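Long-range contacts in cytoplasmic protein (Cryptococcus neoformans var. grubii serotype A, PDB 7LPO), which probably hydrolyses steryl beta-glucosides, as a sterylglucosidase of glycoside hydrolase family 5: residues L36-V41 against C565-I570; G445-S450 against G513-L518. All blocks are in the same frame, centred on the assembly; numbering follows the deposited sequence.

Contact 1. Residues L36-V41 against C565-I570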
ATOM      1  N   LEU A  36     -17.898  -6.838  12.002  1.00 20.41           N
ATOM      2  CA  LEU A  36     -17.408  -7.394  10.749  1.00 20.52           C
ATOM      3  C   LEU A  36     -15.887  -7.346  10.701  1.00 20.80           C
ATOM      4  O   LEU A  36     -15.268  -6.394  11.189  1.00 21.86           O
ATOM      5  CB  LEU A  36     -17.973  -6.628   9.555  1.00 21.14           C
ATOM      6  CG  LEU A  36     -19.494  -6.506   9.486  1.00 23.09           C
ATOM      7  CD1 LEU A  36     -19.907  -5.631   8.319  1.00 21.62           C
ATOM      8  CD2 LEU A  36     -20.147  -7.878   9.391  1.00 25.90           C
ATOM      9  N   VAL A  37     -15.291  -8.379  10.107  1.00 18.07           N
ATOM     10  CA  VAL A  37     -13.862  -8.410   9.820  1.00 16.80           C
ATOM     11  C   VAL A  37     -13.700  -8.499   8.311  1.00 17.98           C
ATOM     12  O   VAL A  37     -14.228  -9.425   7.680  1.00 18.15           O
ATOM     13  CB  VAL A  37     -13.149  -9.578  10.516  1.00 18.95           C
ATOM     14  CG1 VAL A  37     -11.674  -9.644  10.064  1.00 20.37           C
ATOM     15  CG2 VAL A  37     -13.242  -9.446  12.032  1.00 14.36           C
ATOM     16  N   LEU A  38     -12.979  -7.537   7.734  1.00 18.02           N
ATOM     17  CA  LEU A  38     -12.778  -7.460   6.295  1.00 19.96           C
ATOM     18  C   LEU A  38     -11.347  -7.860   5.972  1.00 18.20           C
ATOM     19  O   LEU A  38     -10.396  -7.231   6.451  1.00 18.10           O
ATOM     20  CB  LEU A  38     -13.069  -6.055   5.765  1.00 22.51           C
ATOM     21  CG  LEU A  38     -14.505  -5.570   5.951  1.00 22.09           C
ATOM     22  CD1 LEU A  38     -14.583  -4.103   5.513  1.00 21.56           C
ATOM     23  CD2 LEU A  38     -15.496  -6.424   5.174  1.00 21.27           C
ATOM     24  N   ARG A  39     -11.202  -8.885   5.139  1.00 14.44           N
ATOM     25  CA  ARG A  39      -9.903  -9.422   4.784  1.00 13.92           C
ATOM     26  C   ARG A  39      -9.879  -9.734   3.301  1.00 13.92           C
ATOM     27  O   ARG A  39     -10.834 -10.292   2.752  1.00 13.91           O
ATOM     28  CB  ARG A  39      -9.582 -10.676   5.602  1.00 13.93           C
ATOM     29  CG  ARG A  39      -9.138 -10.321   7.007  1.00 16.08           C
ATOM     30  CD  ARG A  39      -8.888 -11.546   7.884  1.00 17.04           C
ATOM     31  NE  ARG A  39      -8.469 -11.091   9.201  1.00 16.33           N
ATOM     32  CZ  ARG A  39      -8.004 -11.868  10.169  1.00 17.16           C
ATOM     33  NH1 ARG A  39      -7.891 -13.176   9.981  1.00 16.08           N
ATOM     34  NH2 ARG A  39      -7.644 -11.318  11.328  1.00 17.55           N
ATOM     35  N   GLY A  40      -8.773  -9.375   2.664  1.00 15.83           N
ATOM     36  CA  GLY A  40      -8.654  -9.581   1.245  1.00 14.87           C
ATOM     37  C   GLY A  40      -7.278  -9.230   0.732  1.00 18.52           C
ATOM     38  O   GLY A  40      -6.283  -9.437   1.434  1.00 17.30           O
ATOM     39  N   VAL A  41      -7.218  -8.690  -0.489  1.00 13.97           N
ATOM     40  CA  VAL A  41      -5.961  -8.462  -1.189  1.00 13.99           C
ATOM     41  C   VAL A  41      -6.008  -7.110  -1.883  1.00 13.99           C
ATOM     42  O   VAL A  41      -7.076  -6.545  -2.134  1.00 13.97           O
ATOM     43  CB  VAL A  41      -5.677  -9.570  -2.224  1.00 14.01           C
ATOM     44  CG1 VAL A  41      -5.732 -10.921  -1.565  1.00 14.01           C
ATOM     45  CG2 VAL A  41      -6.719  -9.511  -3.366  1.00 14.59           C
ATOM     46  N   CYS A 565      -7.002  -8.963  15.994  1.00 19.95           N
ATOM     47  CA  CYS A 565      -8.218  -9.265  15.231  1.00 22.71           C
ATOM     48  C   CYS A 565      -8.478  -8.214  14.148  1.00 22.30           C
ATOM     49  O   CYS A 565      -9.566  -7.644  14.038  1.00 23.34           O
ATOM     50  CB  CYS A 565      -9.423  -9.396  16.170  1.00 23.13           C
ATOM     51  SG  CYS A 565      -9.347 -10.817  17.308  1.00 28.89           S
ATOM     52  N   LEU A 566      -7.474  -7.996  13.307  1.00 22.41           N
ATOM     53  CA  LEU A 566      -7.461  -6.852  12.411  1.00 21.77           C
ATOM     54  C   LEU A 566      -8.081  -7.148  11.048  1.00 19.11           C
ATOM     55  O   LEU A 566      -8.111  -8.289  10.574  1.00 18.29           O
ATOM     56  CB  LEU A 566      -6.025  -6.365  12.201  1.00 24.47           C
ATOM     57  CG  LEU A 566      -5.430  -5.439  13.259  1.00 26.43           C
ATOM     58  CD1 LEU A 566      -3.912  -5.393  13.106  1.00 26.07           C
ATOM     59  CD2 LEU A 566      -6.028  -4.047  13.145  1.00 27.84           C
ATOM     60  N   ASN A 567      -8.593  -6.087  10.433  1.00 13.95           N
ATOM     61  CA  ASN A 567      -8.891  -6.075   9.014  1.00 13.94           C
ATOM     62  C   ASN A 567      -7.594  -5.864   8.235  1.00 15.53           C
ATOM     63  O   ASN A 567      -6.660  -5.205   8.712  1.00 13.97           O
ATOM     64  CB  ASN A 567      -9.887  -4.958   8.692  1.00 13.93           C
ATOM     65  CG  ASN A 567     -11.099  -4.965   9.607  1.00 13.92           C
ATOM     66  OD1 ASN A 567     -11.948  -5.856   9.542  1.00 13.91           O
ATOM     67  ND2 ASN A 567     -11.186  -3.964  10.465  1.00 13.92           N
ATOM     68  N   TYR A 568      -7.524  -6.432   7.031  1.00 13.95           N
ATOM     69  CA  TYR A 568      -6.320  -6.174   6.253  1.00 14.73           C
ATOM     70  C   TYR A 568      -6.488  -6.553   4.792  1.00 13.97           C
ATOM     71  O   TYR A 568      -7.396  -7.294   4.415  1.00 13.95           O
ATOM     72  CB  TYR A 568      -5.107  -6.913   6.835  1.00 14.64           C
ATOM     73  CG  TYR A 568      -5.247  -8.423   6.938  1.00 13.99           C
ATOM     74  CD1 TYR A 568      -5.097  -9.235   5.823  1.00 14.02           C
ATOM     75  CD2 TYR A 568      -5.510  -9.033   8.149  1.00 13.99           C
ATOM     76  CE1 TYR A 568      -5.209 -10.605   5.912  1.00 15.87           C
ATOM     77  CE2 TYR A 568      -5.612 -10.418   8.249  1.00 15.32           C
ATOM     78  CZ  TYR A 568      -5.464 -11.190   7.128  1.00 17.99           C
ATOM     79  OH  TYR A 568      -5.574 -12.556   7.224  1.00 23.26           O
ATOM     80  N   ALA A 569      -5.585  -6.004   3.979  1.00 13.98           N
ATOM     81  CA  ALA A 569      -5.486  -6.284   2.553  1.00 13.99           C
ATOM     82  C   ALA A 569      -4.048  -6.702   2.277  1.00 14.41           C
ATOM     83  O   ALA A 569      -3.122  -5.899   2.432  1.00 14.04           O
ATOM     84  CB  ALA A 569      -5.878  -5.066   1.711  1.00 13.98           C
ATOM     85  N   ILE A 570      -3.874  -7.962   1.885  1.00 14.02           N
ATOM     86  CA  ILE A 570      -2.559  -8.478   1.546  1.00 14.05           C
ATOM     87  C   ILE A 570      -2.053  -7.842   0.255  1.00 14.07           C
ATOM     88  O   ILE A 570      -2.786  -7.725  -0.736  1.00 14.06           O
ATOM     89  CB  ILE A 570      -2.621 -10.009   1.405  1.00 14.06           C
ATOM     90  CG1 ILE A 570      -3.090 -10.657   2.712  1.00 15.28           C
ATOM     91  CG2 ILE A 570      -1.272 -10.530   0.961  1.00 14.09           C
ATOM     92  CD1 ILE A 570      -3.392 -12.149   2.576  1.00 14.52           C
TER
HETATM   93  O   HOH W   1     -13.562  -4.381  12.383  1.00 16.45           O
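Leu38, Gly40, Tyr568 and Ile570 join their backbones by three hydrogen bonds: Tyr568 N to Leu38 O, Gly40 N to Tyr568 O, and Ile570 N to Gly40 O (2.9 Å). They pair strands 39-41 and 567-570 in parallel, neighbouring strands of the TIM-barrel fold expected for this family. At the N-terminal end of the pairing, the Asn567 side chain stands in for a backbone acceptor. Its OD1 accepts a nearly straight bond from Leu38 N (2.7 Å), while ND2 shares a water with Leu36 O and also donates to Thr517 O.

Arg39 and Tyr568 lie on the same face of the sheet. Extended from CG to NE, the arginine chain runs over one face of the ring, with Arg39 CG 3.8 Å from the Tyr568 ring centroid in a CH-pi contact. Arg39 NE and NH2 both donate to Leu566 O, at 3.1 and 3.2 Å, and this oxygen lies in the guanidinium plane. NH2 also forms a salt bridge with Asp561.

Bonded to a carbonyl at its edge and a carboxylate beyond, the buried guanidinium is fixed in rotation, and its positive charge is probably largely balanced by Asp561.

Contact 2. Residues G445-S450 against G513-L518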
ATOM      1  N   GLY A 445     -17.732  10.768  11.964  1.00 19.19           N
ATOM      2  CA  GLY A 445     -18.087   9.439  12.422  1.00 16.83           C
ATOM      3  C   GLY A 445     -18.056   8.364  11.365  1.00 16.69           C
ATOM      4  O   GLY A 445     -18.740   7.347  11.500  1.00 18.61           O
ATOM      5  N   ARG A 446     -17.263   8.544  10.317  1.00 14.56           N
ATOM      6  CA  ARG A 446     -17.245   7.557   9.242  1.00 15.54           C
ATOM      7  C   ARG A 446     -15.823   7.490   8.679  1.00 15.70           C
ATOM      8  O   ARG A 446     -15.525   8.010   7.599  1.00 15.00           O
ATOM      9  CB  ARG A 446     -18.263   7.899   8.156  1.00 16.29           C
ATOM     10  CG  ARG A 446     -18.505   6.771   7.187  1.00 16.63           C
ATOM     11  CD  ARG A 446     -19.976   6.671   6.786  1.00 17.49           C
ATOM     12  NE  ARG A 446     -20.149   5.593   5.817  1.00 17.83           N
ATOM     13  CZ  ARG A 446     -20.191   4.307   6.147  1.00 17.67           C
ATOM     14  NH1 ARG A 446     -20.106   3.960   7.426  1.00 17.32           N
ATOM     15  NH2 ARG A 446     -20.325   3.379   5.210  1.00 17.86           N
ATOM     16  N   ALA A 447     -14.952   6.800   9.413  1.00 13.96           N
ATOM     17  CA  ALA A 447     -13.541   6.756   9.075  1.00 13.97           C
ATOM     18  C   ALA A 447     -12.931   5.458   9.585  1.00 13.97           C
ATOM     19  O   ALA A 447     -13.523   4.742  10.388  1.00 13.96           O
ATOM     20  CB  ALA A 447     -12.801   7.967   9.656  1.00 14.00           C
ATOM     21  N   CYS A 448     -11.721   5.176   9.108  1.00 17.93           N
ATOM     22  CA  CYS A 448     -10.989   3.963   9.447  1.00 19.43           C
ATOM     23  C   CYS A 448      -9.518   4.253   9.203  1.00 17.08           C
ATOM     24  O   CYS A 448      -9.161   4.805   8.164  1.00 22.05           O
ATOM     25  CB  CYS A 448     -11.463   2.770   8.596  1.00 22.43           C
ATOM     26  SG  CYS A 448     -10.502   1.228   8.782  1.00 23.17           S
ATOM     27  N   SER A 449      -8.677   3.904  10.160  1.00 14.16           N
ATOM     28  CA  SER A 449      -7.239   4.068  10.017  1.00 18.38           C
ATOM     29  C   SER A 449      -6.710   2.951   9.126  1.00 19.73           C
ATOM     30  O   SER A 449      -7.095   1.790   9.289  1.00 21.20           O
ATOM     31  CB  SER A 449      -6.576   4.030  11.396  1.00 22.60           C
ATOM     32  OG  SER A 449      -5.192   4.298  11.296  1.00 27.85           O
ATOM     33  N   SER A 450      -5.844   3.294   8.173  1.00 18.67           N
ATOM     34  CA  SER A 450      -5.382   2.334   7.167  1.00 19.26           C
ATOM     35  C   SER A 450      -3.866   2.375   7.020  1.00 16.20           C
ATOM     36  O   SER A 450      -3.344   2.579   5.924  1.00 16.18           O
ATOM     37  CB  SER A 450      -6.068   2.598   5.825  1.00 25.27           C
ATOM     38  OG  SER A 450      -5.766   3.890   5.308  1.00 30.09           O
ATOM     39  N   GLY A 513      -9.697   8.317  17.357  1.00 26.52           N
ATOM     40  CA  GLY A 513     -10.900   8.074  18.115  1.00 27.76           C
ATOM     41  C   GLY A 513     -11.290   6.612  18.050  1.00 27.95           C
ATOM     42  O   GLY A 513     -10.468   5.736  17.755  1.00 27.26           O
ATOM     43  N   ASN A 514     -12.565   6.345  18.337  1.00 27.80           N
ATOM     44  CA  ASN A 514     -13.074   4.976  18.344  1.00 27.39           C
ATOM     45  C   ASN A 514     -13.520   4.622  16.932  1.00 23.44           C
ATOM     46  O   ASN A 514     -14.686   4.734  16.548  1.00 22.97           O
ATOM     47  CB  ASN A 514     -14.183   4.828  19.370  1.00 32.14           C
ATOM     48  CG  ASN A 514     -13.637   4.591  20.761  1.00 37.92           C
ATOM     49  OD1 ASN A 514     -13.456   3.447  21.188  1.00 41.27           O
ATOM     50  ND2 ASN A 514     -13.350   5.676  21.472  1.00 39.63           N
ATOM     51  N   TYR A 515     -12.547   4.199  16.144  1.00 22.71           N
ATOM     52  CA  TYR A 515     -12.709   3.874  14.739  1.00 18.91           C
ATOM     53  C   TYR A 515     -12.032   2.545  14.471  1.00 17.34           C
ATOM     54  O   TYR A 515     -11.147   2.125  15.225  1.00 15.93           O
ATOM     55  CB  TYR A 515     -12.083   4.951  13.845  1.00 20.77           C
ATOM     56  CG  TYR A 515     -12.857   6.236  13.787  1.00 21.73           C
ATOM     57  CD1 TYR A 515     -14.073   6.302  13.121  1.00 23.62           C
ATOM     58  CD2 TYR A 515     -12.366   7.393  14.379  1.00 23.28           C
ATOM     59  CE1 TYR A 515     -14.781   7.481  13.046  1.00 25.05           C
ATOM     60  CE2 TYR A 515     -13.076   8.580  14.322  1.00 25.26           C
ATOM     61  CZ  TYR A 515     -14.282   8.612  13.650  1.00 25.90           C
ATOM     62  OH  TYR A 515     -14.993   9.779  13.574  1.00 27.91           O
ATOM     63  N   PRO A 516     -12.404   1.869  13.394  1.00 15.98           N
ATOM     64  CA  PRO A 516     -11.713   0.625  13.036  1.00 15.40           C
ATOM     65  C   PRO A 516     -10.310   0.898  12.518  1.00 15.21           C
ATOM     66  O   PRO A 516      -9.950   2.021  12.164  1.00 14.26           O
ATOM     67  CB  PRO A 516     -12.596   0.013  11.943  1.00 18.10           C
ATOM     68  CG  PRO A 516     -13.893   0.798  11.982  1.00 19.28           C
ATOM     69  CD  PRO A 516     -13.534   2.161  12.504  1.00 17.17           C
ATOM     70  N   THR A 517      -9.512  -0.164  12.492  1.00 14.69           N
ATOM     71  CA  THR A 517      -8.200  -0.162  11.867  1.00 16.67           C
ATOM     72  C   THR A 517      -8.161  -1.251  10.802  1.00 20.06           C
ATOM     73  O   THR A 517      -8.660  -2.362  11.020  1.00 22.46           O
ATOM     74  CB  THR A 517      -7.083  -0.403  12.882  1.00 19.39           C
ATOM     75  OG1 THR A 517      -7.165   0.557  13.942  1.00 22.04           O
ATOM     76  CG2 THR A 517      -5.721  -0.299  12.194  1.00 18.73           C
ATOM     77  N   LEU A 518      -7.564  -0.938   9.653  1.00 19.51           N
ATOM     78  CA  LEU A 518      -7.405  -1.907   8.579  1.00 14.07           C
ATOM     79  C   LEU A 518      -5.992  -1.775   8.047  1.00 14.87           C
ATOM     80  O   LEU A 518      -5.564  -0.673   7.699  1.00 15.67           O
ATOM     81  CB  LEU A 518      -8.437  -1.673   7.481  1.00 14.05           C
ATOM     82  CG  LEU A 518      -8.506  -2.633   6.295  1.00 18.78           C
ATOM     83  CD1 LEU A 518      -9.856  -2.514   5.593  1.00 18.53           C
ATOM     84  CD2 LEU A 518      -7.396  -2.341   5.322  1.00 17.79           C
TER
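Tyr515 turns its CG away from its own carbonyl carbon (chi1 -73°), which lays the ring alongside 445-447, whereas Cys448 holds SG anti to its backbone N (chi1 173°), which places the sulfur against Pro516 and Leu518. Over one face of the tyrosine ring sits the methyl of Ala447, its CB 4.2 Å from the Tyr515 ring centroid in a CH-pi contact displaced toward the rim. Gly445 meets the ring at its edge, where CA lies in the ring plane and 3.3 Å from Tyr515 OH. Gly445 N makes only a weak bond to that hydroxyl. The stronger partner of both groups is the carboxylate of Glu440, whose OE1 bonds Tyr515 OH and whose OE2 accepts from Gly445 N, so that one acidic side chain links the two segments.

Farther along, the backbones come together at a single bridge between Ser449 and Thr517. Ser449 N donates to Pro516 O (3.0 Å), and Leu518 N returns a bond to Ser449 O (2.8 Å), nearly along the C=O axis. This brings strand 447-449 against the chain leaving helix 490-512 just where strand 518-522 begins, consistent with two successive strands of the family's TIM barrel; on its other edge strand 447-449 pairs with 424-427.

Beside the bridge, Cys448 SG packs 4.0 Å from Pro516 CB and 3.8 Å from Leu518 CB, and Phe28 packs against both Cys448 and Pro516. The proline ring also approaches the backbone, with Pro516 CD 3.3 Å from Ala447 O. At the far end, a CA-H...O contact runs from Ser450 CA to Leu518 O (3.1 Å between CA and O).

How the contacts relate
Both contacts are buried, and their centres lie about 13 Å apart. Strand 518-522, which starts at the end of contact 2, pairs with strand 567-570 of contact 1, so the two belong to the same run of neighbouring strands. Asn567 joins them directly, its CB packing 3.6 Å from Leu518 CG. In sequence, contact 2 is nested within the long excursion that contact 1 closes. Contact 1 has three backbone bonds and a buried charged group, whereas contact 2, at the start of a strand, has two backbone bonds, packing of tyrosine, proline and cysteine, and a carboxylate from outside bound by both segments. Phe28 packs against residues of both.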